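PDB 4CH7: siroheme decarboxylase from Hydrogenobacter thermophilus, which catalyses the decarboxylation of siroheme to 12,18-didecarboxysiroheme, releasing two molecules of carbon dioxide, in the pathway that makes heme d1. Local coordinates for residues K10-D15 and S24-E29; N3-I8 and E42-D47; I16-E21 and G215-I220. All coordinates share one frame; numbering follows the deposited sequence.

Interaction 1: residues K10-D15 and S24-E29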
ATOM      1  N   LYS A  10       1.069  13.578 -17.884  1.00 48.32           N
ATOM      2  CA  LYS A  10       1.349  14.424 -16.730  1.00 51.40           C
ATOM      3  C   LYS A  10       0.086  14.767 -15.936  1.00 64.28           C
ATOM      4  O   LYS A  10       0.099  14.763 -14.704  1.00 60.50           O
ATOM      5  CB  LYS A  10       2.043  15.713 -17.188  1.00 59.60           C
ATOM      6  CG  LYS A  10       2.269  16.734 -16.083  1.00 69.69           C
ATOM      7  CD  LYS A  10       2.765  18.060 -16.638  1.00 68.25           C
ATOM      8  CE  LYS A  10       3.070  19.046 -15.520  1.00 72.91           C
ATOM      9  NZ  LYS A  10       1.881  19.330 -14.670  1.00 73.83           N
ATOM     10  N   ILE A  11      -1.004  15.055 -16.643  1.00 55.58           N
ATOM     11  CA  ILE A  11      -2.213  15.584 -16.008  1.00 50.87           C
ATOM     12  C   ILE A  11      -3.083  14.525 -15.321  1.00 48.73           C
ATOM     13  O   ILE A  11      -3.800  14.834 -14.369  1.00 50.86           O
ATOM     14  CB  ILE A  11      -3.063  16.423 -17.008  1.00 49.22           C
ATOM     15  CG1 ILE A  11      -3.976  17.401 -16.264  1.00 54.38           C
ATOM     16  CG2 ILE A  11      -3.868  15.528 -17.941  1.00 43.10           C
ATOM     17  CD1 ILE A  11      -4.774  18.322 -17.173  1.00 46.54           C
ATOM     18  N   ILE A  12      -3.019  13.283 -15.793  1.00 50.51           N
ATOM     19  CA  ILE A  12      -3.813  12.208 -15.200  1.00 52.68           C
ATOM     20  C   ILE A  12      -3.126  11.599 -13.979  1.00 57.99           C
ATOM     21  O   ILE A  12      -3.663  10.693 -13.333  1.00 51.56           O
ATOM     22  CB  ILE A  12      -4.116  11.098 -16.213  1.00 45.14           C
ATOM     23  CG1 ILE A  12      -2.818  10.469 -16.733  1.00 51.09           C
ATOM     24  CG2 ILE A  12      -4.945  11.650 -17.349  1.00 44.56           C
ATOM     25  CD1 ILE A  12      -3.035   9.342 -17.732  1.00 43.92           C
ATOM     26  N   GLN A  13      -1.933  12.101 -13.679  1.00 55.46           N
ATOM     27  CA  GLN A  13      -1.216  11.704 -12.476  1.00 54.38           C
ATOM     28  C   GLN A  13      -1.494  12.712 -11.370  1.00 59.71           C
ATOM     29  O   GLN A  13      -1.234  12.449 -10.195  1.00 67.10           O
ATOM     30  CB  GLN A  13       0.283  11.606 -12.751  1.00 58.40           C
ATOM     31  CG  GLN A  13       0.653  10.533 -13.762  1.00 50.19           C
ATOM     32  CD  GLN A  13       2.125  10.546 -14.121  1.00 67.31           C
ATOM     33  OE1 GLN A  13       2.986  10.304 -13.277  1.00 63.81           O
ATOM     34  NE2 GLN A  13       2.421  10.830 -15.381  1.00 54.47           N
ATOM     35  N   LYS A  14      -2.023  13.869 -11.758  1.00 52.10           N
ATOM     36  CA  LYS A  14      -2.500  14.853 -10.797  1.00 56.90           C
ATOM     37  C   LYS A  14      -3.873  14.415 -10.309  1.00 62.56           C
ATOM     38  O   LYS A  14      -4.543  13.618 -10.970  1.00 61.79           O
ATOM     39  CB  LYS A  14      -2.589  16.238 -11.439  1.00 60.27           C
ATOM     40  CG  LYS A  14      -1.281  16.725 -12.044  1.00 59.88           C
ATOM     41  CD  LYS A  14      -1.365  18.186 -12.461  1.00 63.05           C
ATOM     42  CE  LYS A  14      -1.524  19.103 -11.261  1.00 73.12           C
ATOM     43  NZ  LYS A  14      -1.365  20.541 -11.630  1.00 80.94           N
ATOM     44  N   ASP A  15      -4.288  14.916  -9.149  1.00 63.91           N
ATOM     45  CA  ASP A  15      -5.605  14.592  -8.615  1.00 60.28           C
ATOM     46  C   ASP A  15      -6.693  15.014  -9.599  1.00 64.00           C
ATOM     47  O   ASP A  15      -6.723  16.158 -10.053  1.00 67.11           O
ATOM     48  CB  ASP A  15      -5.819  15.270  -7.262  1.00 60.32           C
ATOM     49  CG  ASP A  15      -7.131  14.875  -6.611  1.00 66.86           C
ATOM     50  OD1 ASP A  15      -7.691  13.818  -6.975  1.00 62.08           O
ATOM     51  OD2 ASP A  15      -7.600  15.619  -5.725  1.00 62.89           O
ATOM     52  N   SER A  24     -13.729  16.298 -19.177  1.00 44.83           N
ATOM     53  CA  SER A  24     -14.045  17.510 -19.925  1.00 45.22           C
ATOM     54  C   SER A  24     -13.133  18.633 -19.433  1.00 46.58           C
ATOM     55  O   SER A  24     -12.590  19.407 -20.225  1.00 48.08           O
ATOM     56  CB  SER A  24     -15.516  17.885 -19.730  1.00 43.19           C
ATOM     57  OG  SER A  24     -15.933  18.855 -20.671  1.00 56.39           O
ATOM     58  N   VAL A  25     -12.960  18.694 -18.114  1.00 42.19           N
ATOM     59  CA  VAL A  25     -12.088  19.679 -17.480  1.00 37.57           C
ATOM     60  C   VAL A  25     -10.621  19.461 -17.862  1.00 46.57           C
ATOM     61  O   VAL A  25      -9.924  20.409 -18.223  1.00 39.58           O
ATOM     62  CB  VAL A  25     -12.232  19.647 -15.947  1.00 40.46           C
ATOM     63  CG1 VAL A  25     -11.257  20.611 -15.294  1.00 48.78           C
ATOM     64  CG2 VAL A  25     -13.656  19.980 -15.542  1.00 41.85           C
ATOM     65  N   LEU A  26     -10.161  18.213 -17.779  1.00 41.48           N
ATOM     66  CA  LEU A  26      -8.798  17.864 -18.175  1.00 45.56           C
ATOM     67  C   LEU A  26      -8.563  18.163 -19.653  1.00 42.48           C
ATOM     68  O   LEU A  26      -7.501  18.655 -20.033  1.00 45.95           O
ATOM     69  CB  LEU A  26      -8.503  16.389 -17.889  1.00 40.73           C
ATOM     70  CG  LEU A  26      -8.556  15.897 -16.442  1.00 49.60           C
ATOM     71  CD1 LEU A  26      -7.932  14.515 -16.314  1.00 48.03           C
ATOM     72  CD2 LEU A  26      -7.880  16.876 -15.507  1.00 48.24           C
ATOM     73  N   ALA A  27      -9.561  17.864 -20.479  1.00 40.13           N
ATOM     74  CA  ALA A  27      -9.482  18.125 -21.914  1.00 42.57           C
ATOM     75  C   ALA A  27      -9.273  19.607 -22.188  1.00 46.45           C
ATOM     76  O   ALA A  27      -8.432  19.982 -23.009  1.00 43.63           O
ATOM     77  CB  ALA A  27     -10.739  17.644 -22.605  1.00 43.02           C
ATOM     78  N   GLN A  28     -10.059  20.441 -21.513  1.00 35.24           N
ATOM     79  CA  GLN A  28      -9.917  21.886 -21.612  1.00 39.82           C
ATOM     80  C   GLN A  28      -8.517  22.324 -21.201  1.00 48.32           C
ATOM     81  O   GLN A  28      -7.878  23.107 -21.902  1.00 43.70           O
ATOM     82  CB  GLN A  28     -10.959  22.588 -20.739  1.00 38.43           C
ATOM     83  CG  GLN A  28     -12.380  22.540 -21.298  1.00 43.15           C
ATOM     84  CD  GLN A  28     -12.512  23.281 -22.613  1.00 45.20           C
ATOM     85  OE1 GLN A  28     -11.883  24.317 -22.819  1.00 39.82           O
ATOM     86  NE2 GLN A  28     -13.334  22.756 -23.511  1.00 39.89           N
ATOM     87  N   GLU A  29      -8.047  21.810 -20.067  1.00 41.59           N
ATOM     88  CA  GLU A  29      -6.721  22.150 -19.555  1.00 43.10           C
ATOM     89  C   GLU A  29      -5.590  21.696 -20.484  1.00 50.55           C
ATOM     90  O   GLU A  29      -4.589  22.397 -20.643  1.00 49.65           O
ATOM     91  CB  GLU A  29      -6.518  21.570 -18.150  1.00 46.27           C
ATOM     92  CG  GLU A  29      -7.263  22.321 -17.048  1.00 58.62           C
ATOM     93  CD  GLU A  29      -7.228  21.598 -15.715  1.00 60.99           C
ATOM     94  OE1 GLU A  29      -7.032  20.366 -15.712  1.00 60.89           O
ATOM     95  OE2 GLU A  29      -7.402  22.264 -14.674  1.00 60.80           O
TER

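Interaction 2: residues N3-I8 and E42-D47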
ATOM      1  N   ASN A   3       3.989  18.426 -26.127  1.00 69.40           N
ATOM      2  CA  ASN A   3       3.460  17.162 -26.624  1.00 81.88           C
ATOM      3  C   ASN A   3       2.174  16.769 -25.901  1.00 66.69           C
ATOM      4  O   ASN A   3       2.084  16.875 -24.676  1.00 73.17           O
ATOM      5  CB  ASN A   3       4.515  16.060 -26.494  1.00 74.96           C
ATOM      6  CG  ASN A   3       4.170  14.814 -27.293  1.00 76.87           C
ATOM      7  OD1 ASN A   3       3.038  14.333 -27.263  1.00 70.99           O
ATOM      8  ND2 ASN A   3       5.152  14.283 -28.010  1.00 72.50           N
ATOM      9  N   GLU A   4       1.182  16.325 -26.671  1.00 63.51           N
ATOM     10  CA  GLU A   4      -0.097  15.885 -26.119  1.00 67.70           C
ATOM     11  C   GLU A   4       0.099  14.714 -25.169  1.00 67.79           C
ATOM     12  O   GLU A   4      -0.378  14.741 -24.036  1.00 64.57           O
ATOM     13  CB  GLU A   4      -1.061  15.472 -27.234  1.00 68.68           C
ATOM     14  CG  GLU A   4      -1.628  16.620 -28.058  1.00 69.13           C
ATOM     15  CD  GLU A   4      -2.798  16.184 -28.917  1.00 62.16           C
ATOM     16  OE1 GLU A   4      -3.284  15.052 -28.724  1.00 63.80           O
ATOM     17  OE2 GLU A   4      -3.232  16.975 -29.779  1.00 74.38           O
ATOM     18  N   PHE A   5       0.789  13.684 -25.651  1.00 62.62           N
ATOM     19  CA  PHE A   5       1.125  12.515 -24.847  1.00 60.56           C
ATOM     20  C   PHE A   5       1.718  12.927 -23.508  1.00 68.91           C
ATOM     21  O   PHE A   5       1.275  12.469 -22.457  1.00 70.88           O
ATOM     22  CB  PHE A   5       2.119  11.630 -25.601  1.00 70.01           C
ATOM     23  CG  PHE A   5       2.960  10.766 -24.705  1.00 74.02           C
ATOM     24  CD1 PHE A   5       2.460   9.572 -24.202  1.00 70.96           C
ATOM     25  CD2 PHE A   5       4.255  11.144 -24.367  1.00 77.78           C
ATOM     26  CE1 PHE A   5       3.232   8.771 -23.378  1.00 78.23           C
ATOM     27  CE2 PHE A   5       5.028  10.353 -23.540  1.00 73.38           C
ATOM     28  CZ  PHE A   5       4.517   9.162 -23.045  1.00 74.67           C
ATOM     29  N   ASP A   6       2.719  13.800 -23.563  1.00 62.66           N
ATOM     30  CA  ASP A   6       3.395  14.288 -22.366  1.00 72.91           C
ATOM     31  C   ASP A   6       2.455  15.071 -21.449  1.00 62.85           C
ATOM     32  O   ASP A   6       2.483  14.899 -20.230  1.00 63.81           O
ATOM     33  CB  ASP A   6       4.594  15.156 -22.756  1.00 69.10           C
ATOM     34  CG  ASP A   6       5.755  14.344 -23.300  1.00 81.03           C
ATOM     35  OD1 ASP A   6       5.730  13.978 -24.495  1.00 79.90           O
ATOM     36  OD2 ASP A   6       6.699  14.078 -22.529  1.00 81.99           O
ATOM     37  N   LYS A   7       1.627  15.933 -22.037  1.00 56.55           N
ATOM     38  CA  LYS A   7       0.674  16.739 -21.270  1.00 51.82           C
ATOM     39  C   LYS A   7      -0.415  15.894 -20.611  1.00 52.83           C
ATOM     40  O   LYS A   7      -0.789  16.132 -19.464  1.00 50.70           O
ATOM     41  CB  LYS A   7       0.025  17.802 -22.158  1.00 54.04           C
ATOM     42  CG  LYS A   7       0.716  19.151 -22.137  1.00 65.27           C
ATOM     43  CD  LYS A   7      -0.030  20.145 -23.007  1.00 74.28           C
ATOM     44  CE  LYS A   7      -0.154  19.638 -24.432  1.00 67.17           C
ATOM     45  NZ  LYS A   7      -0.925  20.575 -25.292  1.00 75.09           N
ATOM     46  N   ILE A   8      -0.925  14.916 -21.352  1.00 51.80           N
ATOM     47  CA  ILE A   8      -1.972  14.029 -20.860  1.00 57.08           C
ATOM     48  C   ILE A   8      -1.444  13.116 -19.761  1.00 57.33           C
ATOM     49  O   ILE A   8      -2.056  12.993 -18.698  1.00 54.97           O
ATOM     50  CB  ILE A   8      -2.534  13.162 -21.993  1.00 53.73           C
ATOM     51  CG1 ILE A   8      -3.302  14.016 -22.995  1.00 48.70           C
ATOM     52  CG2 ILE A   8      -3.443  12.087 -21.444  1.00 56.00           C
ATOM     53  CD1 ILE A   8      -3.742  13.254 -24.221  1.00 54.97           C
ATOM     54  N   GLU A  42      -6.732   5.464 -22.568  1.00 45.76           N
ATOM     55  CA  GLU A  42      -6.849   4.023 -22.725  1.00 61.42           C
ATOM     56  C   GLU A  42      -5.539   3.436 -23.235  1.00 64.97           C
ATOM     57  O   GLU A  42      -5.050   2.449 -22.696  1.00 62.41           O
ATOM     58  CB  GLU A  42      -7.982   3.683 -23.694  1.00 59.51           C
ATOM     59  CG  GLU A  42      -9.324   4.317 -23.346  1.00 79.33           C
ATOM     60  CD  GLU A  42     -10.429   3.884 -24.290  1.00 81.99           C
ATOM     61  OE1 GLU A  42     -10.113   3.382 -25.389  1.00 76.00           O
ATOM     62  OE2 GLU A  42     -11.615   4.043 -23.930  1.00 75.61           O
ATOM     63  N   LYS A  43      -4.981   4.056 -24.274  1.00 65.01           N
ATOM     64  CA  LYS A  43      -3.697   3.645 -24.830  1.00 53.88           C
ATOM     65  C   LYS A  43      -2.626   3.567 -23.754  1.00 66.90           C
ATOM     66  O   LYS A  43      -1.882   2.592 -23.679  1.00 69.78           O
ATOM     67  CB  LYS A  43      -3.242   4.617 -25.919  1.00 68.03           C
ATOM     68  CG  LYS A  43      -3.893   4.416 -27.276  1.00 73.91           C
ATOM     69  CD  LYS A  43      -3.283   5.366 -28.297  1.00 76.54           C
ATOM     70  CE  LYS A  43      -3.869   5.157 -29.682  1.00 78.17           C
ATOM     71  NZ  LYS A  43      -3.384   6.189 -30.641  1.00 94.75           N
ATOM     72  N   LEU A  44      -2.555   4.597 -22.918  1.00 59.54           N
ATOM     73  CA  LEU A  44      -1.550   4.644 -21.863  1.00 66.73           C
ATOM     74  C   LEU A  44      -1.725   3.528 -20.830  1.00 71.45           C
ATOM     75  O   LEU A  44      -0.736   3.026 -20.301  1.00 62.43           O
ATOM     76  CB  LEU A  44      -1.506   6.026 -21.196  1.00 66.39           C
ATOM     77  CG  LEU A  44      -0.870   7.148 -22.024  1.00 69.55           C
ATOM     78  CD1 LEU A  44      -1.911   8.139 -22.504  1.00 55.48           C
ATOM     79  CD2 LEU A  44       0.219   7.861 -21.239  1.00 74.20           C
ATOM     80  N   VAL A  45      -2.969   3.130 -20.560  1.00 74.41           N
ATOM     81  CA  VAL A  45      -3.223   2.008 -19.650  1.00 72.45           C
ATOM     82  C   VAL A  45      -3.184   0.663 -20.381  1.00 76.92           C
ATOM     83  O   VAL A  45      -2.756  -0.344 -19.819  1.00 75.56           O
ATOM     84  CB  VAL A  45      -4.533   2.165 -18.823  1.00 76.39           C
ATOM     85  CG1 VAL A  45      -4.585   3.530 -18.154  1.00 68.01           C
ATOM     86  CG2 VAL A  45      -5.768   1.938 -19.683  1.00 75.65           C
ATOM     87  N   GLU A  46      -3.615   0.665 -21.639  1.00 62.65           N
ATOM     88  CA  GLU A  46      -3.554  -0.520 -22.489  1.00 69.01           C
ATOM     89  C   GLU A  46      -2.110  -0.973 -22.661  1.00 73.88           C
ATOM     90  O   GLU A  46      -1.827  -2.169 -22.760  1.00 77.37           O
ATOM     91  CB  GLU A  46      -4.184  -0.216 -23.854  1.00 71.25           C
ATOM     92  CG  GLU A  46      -3.940  -1.247 -24.948  1.00 78.14           C
ATOM     93  CD  GLU A  46      -4.845  -1.035 -26.149  1.00 81.85           C
ATOM     94  OE1 GLU A  46      -5.799  -0.238 -26.037  1.00 81.16           O
ATOM     95  OE2 GLU A  46      -4.610  -1.669 -27.199  1.00 86.39           O
ATOM     96  N   ASP A  47      -1.194  -0.012 -22.672  1.00 66.86           N
ATOM     97  CA  ASP A  47       0.199  -0.303 -22.972  1.00 76.37           C
ATOM     98  C   ASP A  47       1.074  -0.444 -21.722  1.00 77.39           C
ATOM     99  O   ASP A  47       2.099  -1.116 -21.756  1.00 76.58           O
ATOM    100  CB  ASP A  47       0.752   0.728 -23.958  1.00 66.07           C
ATOM    101  CG  ASP A  47      -0.067   0.795 -25.232  1.00 57.31           C
ATOM    102  OD1 ASP A  47      -0.822  -0.159 -25.502  1.00 59.27           O
ATOM    103  OD2 ASP A  47       0.031   1.799 -25.957  1.00 67.96           O
TER

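Interaction 3: residues I16-E21 and G215-I220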
ATOM      1  N   ILE A  16      -7.567  14.074  -9.938  1.00 60.58           N
ATOM      2  CA  ILE A  16      -8.637  14.322 -10.894  1.00 57.71           C
ATOM      3  C   ILE A  16      -9.857  14.893 -10.180  1.00 54.85           C
ATOM      4  O   ILE A  16     -10.356  14.292  -9.229  1.00 61.45           O
ATOM      5  CB  ILE A  16      -8.988  13.034 -11.656  1.00 53.53           C
ATOM      6  CG1 ILE A  16      -7.771  12.561 -12.448  1.00 57.30           C
ATOM      7  CG2 ILE A  16     -10.168  13.245 -12.588  1.00 53.27           C
ATOM      8  CD1 ILE A  16      -8.043  11.371 -13.313  1.00 58.71           C
ATOM      9  N   PRO A  17     -10.336  16.065 -10.641  1.00 48.37           N
ATOM     10  CA  PRO A  17     -11.376  16.827  -9.934  1.00 51.98           C
ATOM     11  C   PRO A  17     -12.671  16.057  -9.709  1.00 45.29           C
ATOM     12  O   PRO A  17     -13.121  15.316 -10.586  1.00 42.49           O
ATOM     13  CB  PRO A  17     -11.630  18.024 -10.861  1.00 50.76           C
ATOM     14  CG  PRO A  17     -11.117  17.603 -12.208  1.00 53.28           C
ATOM     15  CD  PRO A  17      -9.944  16.714 -11.906  1.00 53.53           C
ATOM     16  N   LEU A  18     -13.261  16.240  -8.531  1.00 45.03           N
ATOM     17  CA  LEU A  18     -14.542  15.631  -8.212  1.00 44.57           C
ATOM     18  C   LEU A  18     -15.677  16.454  -8.804  1.00 39.30           C
ATOM     19  O   LEU A  18     -16.338  17.221  -8.105  1.00 39.84           O
ATOM     20  CB  LEU A  18     -14.704  15.494  -6.698  1.00 43.52           C
ATOM     21  CG  LEU A  18     -13.681  14.583  -6.021  1.00 44.37           C
ATOM     22  CD1 LEU A  18     -13.759  14.706  -4.514  1.00 51.00           C
ATOM     23  CD2 LEU A  18     -13.906  13.150  -6.445  1.00 46.94           C
ATOM     24  N   VAL A  19     -15.875  16.304 -10.109  1.00 35.90           N
ATOM     25  CA  VAL A  19     -16.973  16.951 -10.810  1.00 38.84           C
ATOM     26  C   VAL A  19     -17.659  15.887 -11.654  1.00 33.71           C
ATOM     27  O   VAL A  19     -17.178  14.755 -11.729  1.00 38.41           O
ATOM     28  CB  VAL A  19     -16.476  18.102 -11.705  1.00 41.25           C
ATOM     29  CG1 VAL A  19     -15.707  19.120 -10.885  1.00 40.16           C
ATOM     30  CG2 VAL A  19     -15.599  17.569 -12.817  1.00 37.61           C
ATOM     31  N   LYS A  20     -18.775  16.239 -12.284  1.00 37.98           N
ATOM     32  CA  LYS A  20     -19.520  15.269 -13.079  1.00 37.19           C
ATOM     33  C   LYS A  20     -18.764  14.876 -14.346  1.00 38.38           C
ATOM     34  O   LYS A  20     -18.815  13.724 -14.772  1.00 39.69           O
ATOM     35  CB  LYS A  20     -20.902  15.810 -13.435  1.00 40.26           C
ATOM     36  CG  LYS A  20     -21.784  16.078 -12.223  1.00 41.23           C
ATOM     37  CD  LYS A  20     -23.156  16.573 -12.641  1.00 42.69           C
ATOM     38  CE  LYS A  20     -24.016  16.883 -11.427  1.00 50.35           C
ATOM     39  NZ  LYS A  20     -25.337  17.441 -11.818  1.00 44.34           N
ATOM     40  N   GLU A  21     -18.062  15.837 -14.941  1.00 37.80           N
ATOM     41  CA  GLU A  21     -17.300  15.589 -16.162  1.00 39.91           C
ATOM     42  C   GLU A  21     -15.842  16.012 -15.998  1.00 44.26           C
ATOM     43  O   GLU A  21     -15.423  17.035 -16.543  1.00 37.79           O
ATOM     44  CB  GLU A  21     -17.937  16.315 -17.352  1.00 42.87           C
ATOM     45  CG  GLU A  21     -19.396  15.944 -17.598  1.00 47.52           C
ATOM     46  CD  GLU A  21     -20.019  16.715 -18.746  1.00 53.77           C
ATOM     47  OE1 GLU A  21     -19.270  17.310 -19.546  1.00 55.58           O
ATOM     48  OE2 GLU A  21     -21.262  16.719 -18.846  1.00 52.29           O
ATOM     49  N   GLY A 215      -9.494  13.537   4.402  1.00 54.80           N
ATOM     50  CA  GLY A 215      -8.274  12.814   4.084  1.00 53.34           C
ATOM     51  C   GLY A 215      -8.492  11.330   3.857  1.00 58.68           C
ATOM     52  O   GLY A 215      -7.552  10.603   3.528  1.00 57.07           O
ATOM     53  N   VAL A 216      -9.730  10.880   4.048  1.00 58.93           N
ATOM     54  CA  VAL A 216     -10.095   9.489   3.794  1.00 55.40           C
ATOM     55  C   VAL A 216      -9.854   9.176   2.326  1.00 55.13           C
ATOM     56  O   VAL A 216      -9.335   8.110   1.978  1.00 58.78           O
ATOM     57  CB  VAL A 216     -11.571   9.226   4.133  1.00 52.10           C
ATOM     58  CG1 VAL A 216     -11.892   7.747   3.995  1.00 50.43           C
ATOM     59  CG2 VAL A 216     -11.887   9.707   5.538  1.00 57.98           C
ATOM     60  N   LEU A 217     -10.241  10.118   1.471  1.00 53.02           N
ATOM     61  CA  LEU A 217      -9.918  10.053   0.054  1.00 52.29           C
ATOM     62  C   LEU A 217      -8.719  10.952  -0.217  1.00 56.90           C
ATOM     63  O   LEU A 217      -8.805  12.170  -0.063  1.00 59.69           O
ATOM     64  CB  LEU A 217     -11.109  10.498  -0.800  1.00 45.78           C
ATOM     65  CG  LEU A 217     -10.911  10.473  -2.319  1.00 54.23           C
ATOM     66  CD1 LEU A 217     -10.550   9.078  -2.776  1.00 46.40           C
ATOM     67  CD2 LEU A 217     -12.153  10.967  -3.046  1.00 47.25           C
ATOM     68  N   ARG A 218      -7.599  10.351  -0.609  1.00 52.84           N
ATOM     69  CA  ARG A 218      -6.399  11.121  -0.919  1.00 60.48           C
ATOM     70  C   ARG A 218      -6.548  11.858  -2.238  1.00 54.83           C
ATOM     71  O   ARG A 218      -6.386  13.081  -2.302  1.00 62.79           O
ATOM     72  CB  ARG A 218      -5.170  10.217  -0.986  1.00 52.41           C
ATOM     73  CG  ARG A 218      -4.593   9.816   0.363  1.00 70.62           C
ATOM     74  CD  ARG A 218      -3.296   9.047   0.171  1.00 73.74           C
ATOM     75  NE  ARG A 218      -2.688   8.652   1.437  1.00 79.95           N
ATOM     76  CZ  ARG A 218      -2.386   7.400   1.763  1.00 79.85           C
ATOM     77  NH1 ARG A 218      -2.631   6.412   0.914  1.00 76.60           N
ATOM     78  NH2 ARG A 218      -1.830   7.135   2.937  1.00 83.78           N
ATOM     79  N   ARG A 219      -6.863  11.097  -3.283  1.00 48.24           N
ATOM     80  CA  ARG A 219      -6.945  11.628  -4.635  1.00 54.55           C
ATOM     81  C   ARG A 219      -7.470  10.561  -5.582  1.00 47.57           C
ATOM     82  O   ARG A 219      -7.559   9.387  -5.223  1.00 55.29           O
ATOM     83  CB  ARG A 219      -5.558  12.073  -5.100  1.00 59.83           C
ATOM     84  CG  ARG A 219      -4.546  10.944  -5.121  1.00 65.37           C
ATOM     85  CD  ARG A 219      -3.143  11.441  -4.821  1.00 73.66           C
ATOM     86  NE  ARG A 219      -2.637  12.331  -5.858  1.00 70.21           N
ATOM     87  CZ  ARG A 219      -2.026  11.912  -6.962  1.00 80.34           C
ATOM     88  NH1 ARG A 219      -1.849  10.616  -7.171  1.00 84.76           N
ATOM     89  NH2 ARG A 219      -1.592  12.788  -7.857  1.00 73.74           N
ATOM     90  N   ILE A 220      -7.821  10.983  -6.791  1.00 44.86           N
ATOM     91  CA  ILE A 220      -8.131  10.057  -7.868  1.00 46.99           C
ATOM     92  C   ILE A 220      -7.111  10.291  -8.973  1.00 54.78           C
ATOM     93  O   ILE A 220      -7.052  11.382  -9.539  1.00 51.71           O
ATOM     94  CB  ILE A 220      -9.547  10.285  -8.415  1.00 42.43           C
ATOM     95  CG1 ILE A 220     -10.582  10.051  -7.314  1.00 44.73           C
ATOM     96  CG2 ILE A 220      -9.821   9.376  -9.608  1.00 49.11           C
ATOM     97  CD1 ILE A 220     -12.008  10.276  -7.752  1.00 43.60           C
TER

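Interaction 1: residues K10-D15 and S24-E29
Ile11, in the last turn of helix 4-11, reaches across to Leu26 and Glu29 on one face of helix 22-30. The backbones come closest at Ile11 and Leu26, whose CA atoms are 7.3 Å apart.

The main attraction is apolar. The Ile11 and Leu26 side chains run alongside each other in opposite directions: CD1 of Ile11 touches CD2 of Leu26 at 3.8 Å, and CG1 of Ile11 lies 4.0 Å from that same CD2. The isoleucine gets there as an extended chain, with CG1 roughly trans to the backbone N (chi1 -158°) and CD1 carrying on in the same direction (chi2 176°). The other methyl of Leu26, CD1, meets CG2 of Ile12 more loosely, at 4.3 Å. Leu26 thus touches two successive residues and is buried, with Leu37 of helix 34-47 also packed against it.

A second kind of contact joins aliphatic carbon to a carboxylate. CD1 of Ile11 lies against Glu29, 3.8 Å from its CB and 3.4 Å from its OE1, so the extended glutamate runs along the methyl at the exposed margin. Charge plays at most a long-range part: Lys14 NZ stays 7.0 Å from Glu29 OE2, too far for a salt bridge though the signs are opposite.

No hydrogen bond joins 10-15 to 24-29. Polar ties run instead to other parts of the chain, Asp15 forming a salt bridge with Lys212. Joined through aliphatic side chains, helices 4-11 and 22-30 are the first two helices of the three-helix bundle of a helix-turn-helix domain.

Interaction 2: residues N3-I8 and E42-D47
Leu44, near the end of helix 34-47, directs its two methyl groups at different residues of helix 4-11: CD2 at Phe5 and CD1 at Ile8. The helices stand well apart here, with 8.8 Å between the CA atoms of Phe5 and Leu44, and the side chains span the gap.

The enclosed part of the contact is built from Ile8 and Leu44, both buried. CG2 of Ile8 approaches CD1 of Leu44 to only 4.4 Å, but neighbours close in around the pair: Leu37, Thr40 and Ile41 of helix 34-47, together with Ile32, touch Ile8, and Val50 touches Leu44.

The outer part is a single aromatic ring. Phe5 is exposed, yet its ring makes the shortest approach between the segments, CE1 to Leu44 CD2 at 3.8 Å, the methyl coming in obliquely, with CD1 of the ring following at 4.1 Å. Its CG lies broadly opposite the backbone N (chi1 155°), which swings the ring towards the leucine and partly covers it from solvent. Nothing polar links 3-8 with 42-47.

Such leucine, isoleucine and phenylalanine packing closes the first helix of a helix-turn-helix domain onto its third, completing the three-helix bundle.

Interaction 3: residues I16-E21 and G215-I220
A connection between the two helix-turn-helix domains is made where the loop joining helices 4-11 and 22-30 meets strand 217-222. Its polar element is one backbone hydrogen bond, from Ile16 N to Ile220 O, 2.8 Å long with an N-H...O angle of 153°; the donor lies in the carbonyl plane. The Ile16 side chain lies close to the acceptor: with CG1 placed beside its own backbone N (chi1 -62°), that carbon comes to 3.2 Å from Ile220 O.

Further along the loop the contact becomes apolar. Leu18, at the centre of an inverse gamma turn, crosses Ile220 at about a right angle and sets CD2 3.7 Å from Ile220 CD1. Leu18 CD1 lies 4.3 Å from CD2 of Leu217, a looser touch.

Leu217 and Ile220 both point towards the loop although two residues separate them. Between them Arg218 and Arg219 both face Ile56 in a classic beta bulge, which shifts the usual alternation of the strand. Leu18 is also packed against Ser209 and Lys212 of helix 201-213, and Ile16 against Ile53. Loop and bulged edge together bury Ile16, Leu217 and Ile220, with Leu18 partly exposed, beside the two-stranded antiparallel sheet of 53-57 and 217-222, a sheet with one strand following each helix-turn-helix unit.

Interactions 2 and 3 each lie on the same side of the chain's centre as interaction 1. Interactions 1 and 2 have centres about 12 Å apart and share helix 4-11, which packs against helix 22-30 in one and helix 34-47 in the other; interaction 1 is nested within the loop closed by interaction 2. Interaction 3, centred about 12 Å from interaction 1 and 20 Å from interaction 2, continues directly from segment 10-15 and reaches nearly 200 residues ahead. It touches interaction 1, where Asp15 OD1 probably accepts a hydrogen bond from Ile220 N. The first two therefore build one helix-turn-helix domain, while the third ties it to the second, away from His93, the probable active-site residue.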